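Local coordinates for ankyrin repeat domain protein (Legionella pneumophila subsp. pneumophila, PDB 6MCA) that is a Legionella effector with ankyrin repeats and a cysteine protease-like part, which interacts with the host LARP7 component of the 7SK snRNP complex, at residues Arg200-Ser205 with Val384-Asp389; Phe153-Leu158 with Asp393-Arg398; Arg209-Tyr214 with Tyr380-Glu385; Phe190-Val195 with Asp223-Ala228. All blocks are in the same frame, centred on the assembly; numbering follows the deposited sequence. Where two conformers were deposited one is given.

Contact 1. Residues Arg200-Ser205 with Val384-Asp389; sequences RRFISS and VEWDKD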
# COMPACT_ATOMS: atom_id res chain seq x y z
N ARG A 200 9.15 -10.63 -2.18
CA ARG A 200 9.14 -12.05 -1.84
C ARG A 200 8.77 -12.90 -3.05
O ARG A 200 9.41 -13.92 -3.33
CB ARG A 200 8.17 -12.31 -0.68
CG ARG A 200 8.02 -13.78 -0.34
CD ARG A 200 6.85 -14.01 0.61
NE ARG A 200 5.56 -13.80 -0.04
CZ ARG A 200 4.93 -14.72 -0.76
NH1 ARG A 200 5.47 -15.91 -0.94
NH2 ARG A 200 3.76 -14.43 -1.32
N ARG A 201 7.72 -12.50 -3.77
CA ARG A 201 7.33 -13.23 -4.97
C ARG A 201 8.40 -13.13 -6.06
O ARG A 201 8.60 -14.08 -6.82
CB ARG A 201 6.00 -12.71 -5.50
CG ARG A 201 4.84 -12.86 -4.53
CD ARG A 201 3.57 -12.25 -5.10
NE ARG A 201 2.44 -12.43 -4.19
CZ ARG A 201 1.70 -13.53 -4.13
NH1 ARG A 201 1.97 -14.56 -4.92
NH2 ARG A 201 0.69 -13.60 -3.27
N PHE A 202 9.09 -11.99 -6.12
CA PHE A 202 10.08 -11.77 -7.17
C PHE A 202 11.26 -12.71 -7.02
O PHE A 202 11.65 -13.39 -7.98
CB PHE A 202 10.53 -10.31 -7.14
CG PHE A 202 11.60 -9.98 -8.14
CD1 PHE A 202 11.35 -10.06 -9.50
CD2 PHE A 202 12.86 -9.58 -7.71
CE1 PHE A 202 12.33 -9.75 -10.42
CE2 PHE A 202 13.85 -9.28 -8.63
CZ PHE A 202 13.58 -9.36 -9.98
N ILE A 203 11.85 -12.78 -5.82
CA ILE A 203 13.00 -13.65 -5.62
C ILE A 203 12.62 -15.13 -5.57
O ILE A 203 13.51 -15.98 -5.47
CB ILE A 203 13.77 -13.29 -4.33
CG1 ILE A 203 12.88 -13.44 -3.11
CG2 ILE A 203 14.31 -11.87 -4.43
CD1 ILE A 203 13.59 -13.08 -1.81
N SER A 204 11.33 -15.45 -5.65
CA SER A 204 10.87 -16.83 -5.65
C SER A 204 10.40 -17.30 -7.02
O SER A 204 9.96 -18.45 -7.15
CB SER A 204 9.74 -17.00 -4.64
OG SER A 204 8.53 -16.45 -5.13
N SER A 205 10.45 -16.44 -8.03
CA SER A 205 10.03 -16.82 -9.37
C SER A 205 11.14 -17.59 -10.07
O SER A 205 12.32 -17.30 -9.88
CB SER A 205 9.65 -15.58 -10.18
OG SER A 205 9.11 -15.93 -11.44
N VAL A 384 10.43 -4.20 -11.49
CA VAL A 384 9.21 -3.47 -11.81
C VAL A 384 8.50 -4.09 -13.00
O VAL A 384 7.27 -4.28 -12.98
CB VAL A 384 9.52 -1.98 -12.03
CG1 VAL A 384 8.34 -1.27 -12.67
CG2 VAL A 384 9.90 -1.31 -10.72
N GLU A 385 9.24 -4.42 -14.06
CA GLU A 385 8.61 -5.02 -15.23
C GLU A 385 8.05 -6.40 -14.91
O GLU A 385 6.94 -6.76 -15.35
CB GLU A 385 9.60 -5.09 -16.39
CG GLU A 385 9.94 -3.74 -17.00
CD GLU A 385 8.72 -2.98 -17.49
OE1 GLU A 385 8.44 -1.89 -16.94
OE2 GLU A 385 8.04 -3.47 -18.41
N TRP A 386 8.79 -7.19 -14.12
CA TRP A 386 8.30 -8.50 -13.71
C TRP A 386 7.01 -8.37 -12.91
O TRP A 386 6.09 -9.17 -13.09
CB TRP A 386 9.37 -9.22 -12.88
CG TRP A 386 8.91 -10.55 -12.35
CD1 TRP A 386 9.09 -11.77 -12.92
CD2 TRP A 386 8.18 -10.78 -11.13
NE1 TRP A 386 8.53 -12.75 -12.13
CE2 TRP A 386 7.96 -12.16 -11.03
CE3 TRP A 386 7.70 -9.94 -10.12
CZ2 TRP A 386 7.28 -12.73 -9.96
CZ3 TRP A 386 7.02 -10.51 -9.06
CH2 TRP A 386 6.82 -11.89 -8.98
N ASP A 387 6.92 -7.36 -12.04
CA ASP A 387 5.71 -7.20 -11.23
C ASP A 387 4.53 -6.75 -12.08
O ASP A 387 3.40 -7.20 -11.86
CB ASP A 387 5.97 -6.22 -10.09
CG ASP A 387 5.12 -6.50 -8.87
OD1 ASP A 387 4.97 -7.69 -8.52
OD2 ASP A 387 4.59 -5.54 -8.27
N LYS A 388 4.78 -5.86 -13.05
CA LYS A 388 3.74 -5.51 -14.01
C LYS A 388 3.16 -6.76 -14.67
O LYS A 388 1.94 -6.99 -14.66
CB LYS A 388 4.31 -4.57 -15.08
CG LYS A 388 4.60 -3.16 -14.63
CD LYS A 388 5.09 -2.32 -15.80
CE LYS A 388 5.45 -0.91 -15.39
NZ LYS A 388 5.97 -0.12 -16.53
N ASP A 389 4.04 -7.58 -15.24
CA ASP A 389 3.58 -8.78 -15.94
C ASP A 389 2.92 -9.77 -14.99
O ASP A 389 1.97 -10.46 -15.37
CB ASP A 389 4.74 -9.43 -16.69
CG ASP A 389 5.20 -8.59 -17.88
OD1 ASP A 389 4.34 -7.98 -18.55
OD2 ASP A 389 6.42 -8.54 -18.13
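Phe202 and Trp386 form an aromatic contact at the C-terminal end of helix 188-202, joining that helix and its type I beta turn, Phe202 to Ser205, to helix 373-399, the nearest alpha carbons being Phe202 CA and Asp387 CA at 7.5 Å. Trp386 carries the contact: its indole reaches across with CG anti to the backbone N (chi1 177°) and lies against the helix end and the turn. One face receives Phe202 twice. The phenyl edge stands over the five-membered ring in a T-shaped stack, centroids 5.3 Å apart and planes at 69°, with Phe202 CD1 coming to 3.6 Å from Trp386 CD2. Farther along the same face, Phe202 CA makes a CH-pi contact 3.9 Å from the centroid of the six-membered ring. At the far end of the indole, Trp386 CH2 touches Arg201 CB at 3.7 Å. Ser205 comes in at the indole edge, its OG 3.3 Å from Trp386 NE1; the hydroxyl has its hydrogen bond with Ser207 OG. The turn is braced from within, since Ser204 OG donates to Arg201 O (2.9 Å) from above the carbonyl plane. The guanidinium of Arg201 leads away from helix 373-399 to a salt bridge with Asp197. Around this joint, Ile203 packs on helix 215-233, Phe202 also meets the ring of Trp383, and Asp387 reaches helix 147-162 through a salt bridge to Arg162.

Contact 2. Residues Phe153-Leu158 with Asp393-Arg398; sequences FINAKL and DECIQR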
# COMPACT_ATOMS: atom_id res chain seq x y z
N PHE A 153 -9.02 -6.43 -4.49
CA PHE A 153 -8.56 -5.11 -4.06
C PHE A 153 -7.05 -4.98 -4.22
O PHE A 153 -6.56 -3.99 -4.78
CB PHE A 153 -8.98 -4.84 -2.61
CG PHE A 153 -8.46 -3.54 -2.06
CD1 PHE A 153 -9.18 -2.37 -2.22
CD2 PHE A 153 -7.25 -3.48 -1.38
CE1 PHE A 153 -8.71 -1.17 -1.73
CE2 PHE A 153 -6.77 -2.28 -0.89
CZ PHE A 153 -7.50 -1.13 -1.05
N ILE A 154 -6.31 -5.97 -3.73
CA ILE A 154 -4.85 -5.92 -3.81
C ILE A 154 -4.40 -5.85 -5.26
O ILE A 154 -3.55 -5.03 -5.62
CB ILE A 154 -4.23 -7.14 -3.09
CG1 ILE A 154 -4.53 -7.08 -1.59
CG2 ILE A 154 -2.73 -7.20 -3.34
CD1 ILE A 154 -4.24 -8.38 -0.87
N ASN A 155 -4.98 -6.69 -6.12
CA ASN A 155 -4.56 -6.73 -7.51
C ASN A 155 -4.90 -5.43 -8.24
O ASN A 155 -4.09 -4.92 -9.01
CB ASN A 155 -5.21 -7.93 -8.22
CG ASN A 155 -4.98 -7.91 -9.71
OD1 ASN A 155 -3.93 -8.33 -10.20
ND2 ASN A 155 -5.97 -7.43 -10.46
N ALA A 156 -6.10 -4.88 -7.99
CA ALA A 156 -6.49 -3.64 -8.65
C ALA A 156 -5.60 -2.48 -8.22
O ALA A 156 -5.17 -1.68 -9.06
CB ALA A 156 -7.95 -3.33 -8.36
N LYS A 157 -5.30 -2.38 -6.92
CA LYS A 157 -4.41 -1.32 -6.46
C LYS A 157 -3.02 -1.48 -7.05
O LYS A 157 -2.41 -0.50 -7.51
CB LYS A 157 -4.35 -1.32 -4.93
CG LYS A 157 -5.63 -0.84 -4.25
CD LYS A 157 -5.91 0.62 -4.55
CE LYS A 157 -4.81 1.52 -4.02
NZ LYS A 157 -4.96 2.92 -4.49
N LEU A 158 -2.49 -2.70 -7.05
CA LEU A 158 -1.15 -2.94 -7.58
C LEU A 158 -1.09 -2.61 -9.07
O LEU A 158 -0.09 -2.06 -9.54
CB LEU A 158 -0.73 -4.38 -7.32
CG LEU A 158 0.69 -4.76 -7.73
CD1 LEU A 158 1.71 -3.90 -7.00
CD2 LEU A 158 0.95 -6.24 -7.47
N ASP A 393 -0.84 -11.14 -15.40
CA ASP A 393 -1.11 -12.57 -15.48
C ASP A 393 -2.11 -13.01 -14.42
O ASP A 393 -2.95 -13.87 -14.67
CB ASP A 393 0.20 -13.36 -15.34
CG ASP A 393 1.12 -13.18 -16.53
OD1 ASP A 393 0.66 -12.65 -17.56
OD2 ASP A 393 2.30 -13.57 -16.42
N GLU A 394 -2.02 -12.43 -13.21
CA GLU A 394 -3.00 -12.72 -12.18
C GLU A 394 -4.40 -12.36 -12.65
O GLU A 394 -5.35 -13.15 -12.48
CB GLU A 394 -2.66 -11.95 -10.90
CG GLU A 394 -1.71 -12.67 -9.96
CD GLU A 394 -1.43 -11.89 -8.70
OE1 GLU A 394 -1.82 -10.70 -8.63
OE2 GLU A 394 -0.82 -12.45 -7.76
N CYS A 395 -4.56 -11.17 -13.24
CA CYS A 395 -5.87 -10.77 -13.74
C CYS A 395 -6.37 -11.73 -14.82
O CYS A 395 -7.53 -12.17 -14.79
CB CYS A 395 -5.80 -9.35 -14.29
SG CYS A 395 -6.40 -8.09 -13.15
N ILE A 396 -5.50 -12.07 -15.77
CA ILE A 396 -5.91 -12.94 -16.87
C ILE A 396 -6.32 -14.31 -16.35
O ILE A 396 -7.31 -14.90 -16.80
CB ILE A 396 -4.78 -13.04 -17.92
CG1 ILE A 396 -4.62 -11.71 -18.65
CG2 ILE A 396 -5.06 -14.16 -18.91
CD1 ILE A 396 -3.42 -11.66 -19.55
N GLN A 397 -5.57 -14.85 -15.38
CA GLN A 397 -5.89 -16.16 -14.84
C GLN A 397 -7.20 -16.12 -14.05
O GLN A 397 -8.02 -17.04 -14.16
CB GLN A 397 -4.75 -16.66 -13.95
CG GLN A 397 -5.08 -17.93 -13.18
CD GLN A 397 -3.90 -18.43 -12.36
OE1 GLN A 397 -2.88 -18.83 -12.92
NE2 GLN A 397 -4.04 -18.41 -11.04
N ARG A 398 -7.41 -15.07 -13.26
CA ARG A 398 -8.63 -14.98 -12.47
C ARG A 398 -9.87 -14.73 -13.32
O ARG A 398 -10.98 -15.03 -12.87
CB ARG A 398 -8.50 -13.89 -11.40
CG ARG A 398 -7.52 -14.23 -10.30
CD ARG A 398 -7.28 -13.04 -9.39
NE ARG A 398 -6.21 -13.31 -8.43
CZ ARG A 398 -5.66 -12.38 -7.65
NH1 ARG A 398 -6.08 -11.13 -7.72
NH2 ARG A 398 -4.70 -12.72 -6.80
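Asn155 projects from helix 147-162 against Glu394, Cys395 and Arg398, side chains from two successive turns of helix 373-399. The motif is an antiparallel, strongly inclined helix pair: the axes of the two segments come within 10.8 Å, their directions differ by 137°, and Asn155 CA lies 7.5 Å from Cys395 CA. Across the helices the contact is one of packing. The amide of Asn155, carried inward with CG anti to the backbone N (chi1 172°), lies beside the Cys395 thiol and the Glu394 carboxylate, but how it is turned is doubtful, as is its very close approach to the sulfur, so no polar bond across the helices can be read from it. Leu414 and Ile410 of helix 404-421 add apolar cover to Cys395 and Arg398 respectively. Electrostatics run along helix 373-399 itself. Arg398 and Glu394, one turn apart, form a long ion pair, NH2 to OE1 at 4.0 Å; OE1 sits off the plane of the guanidinium, so the pair is one of charge without a directed N-H bond. The guanidinium also touches the partner helix: Arg398 NH1 makes a weak hydrogen bond to Leu151 O and lies 3.4 Å from Asn155 CB.

Contact 3. Residues Arg209-Tyr214 with Tyr380-Glu385; sequences RHLRDY and YDEWVE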
# COMPACT_ATOMS: atom_id res chain seq x y z
N ARG A 209 15.84 -16.76 -11.54
CA ARG A 209 16.90 -17.53 -10.91
C ARG A 209 18.28 -16.97 -11.24
O ARG A 209 19.19 -17.03 -10.40
CB ARG A 209 16.80 -19.01 -11.32
CG ARG A 209 17.47 -19.37 -12.64
CD ARG A 209 17.72 -20.87 -12.73
NE ARG A 209 19.00 -21.25 -12.15
CZ ARG A 209 20.05 -21.67 -12.86
NH1 ARG A 209 19.96 -21.77 -14.18
NH2 ARG A 209 21.17 -22.00 -12.24
N HIS A 210 18.45 -16.38 -12.42
CA HIS A 210 19.73 -15.78 -12.79
C HIS A 210 20.10 -14.60 -11.90
O HIS A 210 21.23 -14.11 -12.00
CB HIS A 210 19.71 -15.35 -14.26
CG HIS A 210 18.72 -14.26 -14.55
ND1 HIS A 210 17.39 -14.51 -14.82
CD2 HIS A 210 18.87 -12.91 -14.61
CE1 HIS A 210 16.77 -13.37 -15.04
NE2 HIS A 210 17.64 -12.38 -14.91
N LEU A 211 19.19 -14.14 -11.05
CA LEU A 211 19.46 -13.06 -10.11
C LEU A 211 19.74 -13.58 -8.70
O LEU A 211 19.70 -12.80 -7.74
CB LEU A 211 18.30 -12.08 -10.08
CG LEU A 211 17.90 -11.45 -11.42
CD1 LEU A 211 16.66 -10.59 -11.26
CD2 LEU A 211 19.04 -10.63 -11.99
N ARG A 212 20.02 -14.88 -8.56
CA ARG A 212 20.14 -15.48 -7.23
C ARG A 212 21.19 -14.78 -6.38
O ARG A 212 20.98 -14.57 -5.17
CB ARG A 212 20.47 -16.97 -7.36
CG ARG A 212 19.28 -17.88 -7.08
CD ARG A 212 19.30 -19.13 -7.95
NE ARG A 212 20.62 -19.75 -8.00
CZ ARG A 212 20.87 -20.92 -8.57
NH1 ARG A 212 22.10 -21.42 -8.56
NH2 ARG A 212 19.89 -21.60 -9.15
N ASP A 213 22.32 -14.39 -6.98
CA ASP A 213 23.38 -13.74 -6.22
C ASP A 213 22.94 -12.43 -5.58
O ASP A 213 23.57 -11.99 -4.61
CB ASP A 213 24.59 -13.49 -7.13
CG ASP A 213 25.31 -14.77 -7.51
OD1 ASP A 213 25.20 -15.76 -6.75
OD2 ASP A 213 25.98 -14.79 -8.56
N TYR A 214 21.89 -11.81 -6.10
CA TYR A 214 21.38 -10.56 -5.55
C TYR A 214 20.36 -10.77 -4.44
O TYR A 214 19.91 -9.79 -3.84
CB TYR A 214 20.75 -9.71 -6.66
CG TYR A 214 21.63 -9.54 -7.89
CD1 TYR A 214 23.01 -9.37 -7.76
CD2 TYR A 214 21.08 -9.53 -9.16
CE1 TYR A 214 23.81 -9.21 -8.87
CE2 TYR A 214 21.88 -9.36 -10.28
CZ TYR A 214 23.24 -9.20 -10.13
OH TYR A 214 24.04 -9.04 -11.24
N TYR A 380 16.20 -2.89 -10.28
CA TYR A 380 14.95 -2.17 -10.07
C TYR A 380 14.05 -2.27 -11.30
O TYR A 380 12.85 -2.55 -11.19
CB TYR A 380 15.25 -0.72 -9.72
CG TYR A 380 14.06 0.21 -9.72
CD1 TYR A 380 13.11 0.16 -8.71
CD2 TYR A 380 13.90 1.16 -10.73
CE1 TYR A 380 12.02 1.01 -8.71
CE2 TYR A 380 12.82 2.01 -10.73
CZ TYR A 380 11.88 1.94 -9.73
OH TYR A 380 10.80 2.79 -9.73
N ASP A 381 14.62 -2.04 -12.49
CA ASP A 381 13.84 -2.13 -13.72
C ASP A 381 13.30 -3.54 -13.93
O ASP A 381 12.13 -3.73 -14.29
CB ASP A 381 14.69 -1.69 -14.91
CG ASP A 381 14.95 -0.20 -14.92
OD1 ASP A 381 14.11 0.56 -14.39
OD2 ASP A 381 15.99 0.22 -15.47
N GLU A 382 14.16 -4.55 -13.74
CA GLU A 382 13.73 -5.93 -13.91
C GLU A 382 12.59 -6.28 -12.95
O GLU A 382 11.59 -6.89 -13.36
CB GLU A 382 14.91 -6.88 -13.71
CG GLU A 382 14.67 -8.29 -14.22
CD GLU A 382 15.94 -8.93 -14.77
OE1 GLU A 382 17.01 -8.31 -14.66
OE2 GLU A 382 15.85 -10.06 -15.30
N TRP A 383 12.72 -5.87 -11.69
CA TRP A 383 11.68 -6.15 -10.70
C TRP A 383 10.37 -5.46 -11.06
O TRP A 383 9.30 -6.07 -10.97
CB TRP A 383 12.16 -5.70 -9.31
CG TRP A 383 11.09 -5.62 -8.27
CD1 TRP A 383 10.22 -6.61 -7.91
CD2 TRP A 383 10.78 -4.49 -7.44
NE1 TRP A 383 9.39 -6.17 -6.91
CE2 TRP A 383 9.71 -4.87 -6.60
CE3 TRP A 383 11.30 -3.20 -7.32
CZ2 TRP A 383 9.15 -4.01 -5.66
CZ3 TRP A 383 10.75 -2.34 -6.39
CH2 TRP A 383 9.68 -2.75 -5.57
N VAL A 384 10.43 -4.20 -11.49
CA VAL A 384 9.21 -3.47 -11.81
C VAL A 384 8.50 -4.09 -13.00
O VAL A 384 7.27 -4.28 -12.98
CB VAL A 384 9.52 -1.98 -12.03
CG1 VAL A 384 8.34 -1.27 -12.67
CG2 VAL A 384 9.90 -1.31 -10.72
N GLU A 385 9.24 -4.42 -14.06
CA GLU A 385 8.61 -5.02 -15.23
C GLU A 385 8.05 -6.40 -14.91
O GLU A 385 6.94 -6.76 -15.35
CB GLU A 385 9.60 -5.09 -16.39
CG GLU A 385 9.94 -3.74 -17.00
CD GLU A 385 8.72 -2.98 -17.49
OE1 GLU A 385 8.44 -1.89 -16.94
OE2 GLU A 385 8.04 -3.47 -18.41
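A histidine-carboxylate hydrogen bond pins the loop between helices 188-202 and 215-233 to helix 373-399: His210 NE2 donates to Glu382 OE2 over 3.0 Å. The bond is bent, with an N-H...O angle of 142°. Glu382 OE2 sits at the edge of the imidazole and essentially in its plane, and it is met on its syn side, yet the nitrogen stands 33° out of the carboxylate plane. His210 is placed for this by its first torsion, which sets CG between the backbone N and the carbonyl carbon (chi1 64°) and brings the ring end nearer the helix than its CB direction alone would suggest. The loop here is 3-10 in character, with i to i+3 backbone bonds from Arg212 N to Arg209 O and from Tyr214 N to Leu211 O, and it lies well off the helix: the nearest alpha carbons, Leu211 CA and Glu382 CA, are 9.9 Å apart. Side chains span the gap, from opposite directions. Leu211 lays CD1 3.9 Å from Glu382 CD, and both of its methyls come about 4.1 Å from Glu382 OE1. Buried beside the more exposed histidine, Leu211 packs as well on Leu379 of the same long helix.

Contact 4. Residues Phe190-Val195 with Asp223-Ala228; sequences FTVAVV and DAFTDA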
# COMPACT_ATOMS: atom_id res chain seq x y z
N PHE A 190 -0.40 -0.07 3.31
CA PHE A 190 -0.70 -0.98 2.21
C PHE A 190 0.47 -1.06 1.24
O PHE A 190 0.83 -2.15 0.78
CB PHE A 190 -1.97 -0.54 1.49
CG PHE A 190 -2.24 -1.29 0.22
CD1 PHE A 190 -2.88 -2.52 0.24
CD2 PHE A 190 -1.87 -0.76 -1.01
CE1 PHE A 190 -3.14 -3.21 -0.92
CE2 PHE A 190 -2.12 -1.45 -2.18
CZ PHE A 190 -2.76 -2.68 -2.14
N THR A 191 1.06 0.08 0.91
CA THR A 191 2.17 0.09 -0.04
C THR A 191 3.38 -0.66 0.50
O THR A 191 4.01 -1.44 -0.22
CB THR A 191 2.55 1.53 -0.39
OG1 THR A 191 1.50 2.14 -1.15
CG2 THR A 191 3.83 1.57 -1.22
N VAL A 192 3.71 -0.45 1.78
CA VAL A 192 4.84 -1.16 2.38
C VAL A 192 4.60 -2.67 2.34
O VAL A 192 5.47 -3.45 1.94
CB VAL A 192 5.08 -0.66 3.81
CG1 VAL A 192 6.20 -1.46 4.47
CG2 VAL A 192 5.41 0.82 3.81
N ALA A 193 3.40 -3.09 2.74
CA ALA A 193 3.08 -4.51 2.76
C ALA A 193 3.15 -5.11 1.35
O ALA A 193 3.74 -6.19 1.16
CB ALA A 193 1.70 -4.74 3.37
N VAL A 194 2.57 -4.43 0.37
CA VAL A 194 2.53 -4.98 -0.98
C VAL A 194 3.92 -4.98 -1.61
O VAL A 194 4.24 -5.87 -2.40
CB VAL A 194 1.50 -4.21 -1.84
CG1 VAL A 194 2.12 -2.98 -2.49
CG2 VAL A 194 0.89 -5.14 -2.88
N VAL A 195 4.78 -4.02 -1.25
CA VAL A 195 6.14 -4.01 -1.79
C VAL A 195 6.95 -5.16 -1.22
O VAL A 195 7.68 -5.84 -1.95
CB VAL A 195 6.81 -2.65 -1.52
CG1 VAL A 195 8.32 -2.76 -1.67
CG2 VAL A 195 6.26 -1.59 -2.46
N ASP A 223 13.58 -7.32 5.35
CA ASP A 223 13.64 -7.16 6.80
C ASP A 223 13.33 -5.73 7.19
O ASP A 223 12.43 -5.47 8.00
CB ASP A 223 15.02 -7.57 7.32
CG ASP A 223 15.20 -9.08 7.38
OD1 ASP A 223 16.31 -9.53 7.74
OD2 ASP A 223 14.23 -9.81 7.08
N ALA A 224 14.05 -4.78 6.59
CA ALA A 224 13.83 -3.37 6.91
C ALA A 224 12.37 -2.99 6.69
O ALA A 224 11.74 -2.39 7.57
CB ALA A 224 14.75 -2.49 6.07
N PHE A 225 11.80 -3.40 5.55
CA PHE A 225 10.40 -3.09 5.28
C PHE A 225 9.52 -3.61 6.39
O PHE A 225 8.64 -2.90 6.89
CB PHE A 225 9.98 -3.67 3.93
CG PHE A 225 10.14 -2.70 2.79
CD1 PHE A 225 9.29 -1.62 2.65
CD2 PHE A 225 11.14 -2.88 1.84
CE1 PHE A 225 9.43 -0.73 1.61
CE2 PHE A 225 11.29 -1.99 0.79
CZ PHE A 225 10.43 -0.92 0.67
N THR A 226 9.77 -4.85 6.84
CA THR A 226 9.04 -5.40 7.98
C THR A 226 9.06 -4.43 9.14
O THR A 226 8.01 -3.99 9.63
CB THR A 226 9.65 -6.75 8.39
OG1 THR A 226 9.56 -7.67 7.30
CG2 THR A 226 8.91 -7.32 9.59
N ASP A 227 10.27 -4.04 9.57
CA ASP A 227 10.38 -3.11 10.69
C ASP A 227 9.61 -1.83 10.40
O ASP A 227 8.87 -1.33 11.26
CB ASP A 227 11.85 -2.81 10.98
CG ASP A 227 12.60 -4.03 11.47
OD1 ASP A 227 11.95 -4.97 11.98
OD2 ASP A 227 13.84 -4.06 11.33
N ALA A 228 9.72 -1.31 9.17
CA ALA A 228 8.99 -0.11 8.80
C ALA A 228 7.51 -0.27 9.10
O ALA A 228 6.90 0.58 9.76
CB ALA A 228 9.22 0.22 7.32
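Thr226 OG1 is gripped by two hydrogen bonds, one with Met222 O a turn back in its own helix and one with Lys196 NZ of helix 188-202; the lysine thus adds a polar tie between the two helices whose buried seam is made by Val192, Val195, Phe225 and Ala228. The helices run nearly antiparallel, the axes of the two segments at 155° and 9.6 Å apart at closest approach. They draw together at Val192 and Phe225, whose CA atoms are separated by 6.6 Å. Phe225 meets both valines, each at a different part of its ring. Val195 covers a face, with CG1 in a CH-pi contact 4.0 Å from the ring centroid and displaced toward the rim near CZ. The methyl gets there because CG1 is anti to the backbone N (chi1 162°). Val192 comes to the edge instead, where its CG1 lies 3.6 Å from Phe225 CD1 and also rests 3.7 Å from Phe225 O. A turn farther on, Ala228 CB is 4.5 Å from the same Val192 CG1, a looser touch. Phe225 and Ala228 both press on Ile258 of strand 256-263, an outer strand of the five-stranded antiparallel sheet, so helix 215-233 touches that strand as well as helix 188-202, which in turn packs on helix 348-353 through Val195 and on helix 126-131 through Ala193.

Contacts 1 and 3 overlap on helix 373-399, sharing Val384 and Glu385, and contact 2 lies farther along that helix; contact 4 joins helix 188-202, also used by contact 1, to helix 215-233. Contacts 1 and 3 are the near pair, with centres about 8 Å apart and Phe202 CZ 3.5 Å from Leu211 CD1. Contact 2 lies about 13 Å from contact 1, between centres, and the two touch where Leu158 CD1 packs 3.6 Å from Asp387 OD2. Although its centre is about 20 Å from that of contact 2, contact 4 reaches it through Phe190, whose CZ lies 3.5 Å from Lys157 CB. Trp383 CH2, 4.1 Å from Val195 CG1, joins contact 3 to contact 4.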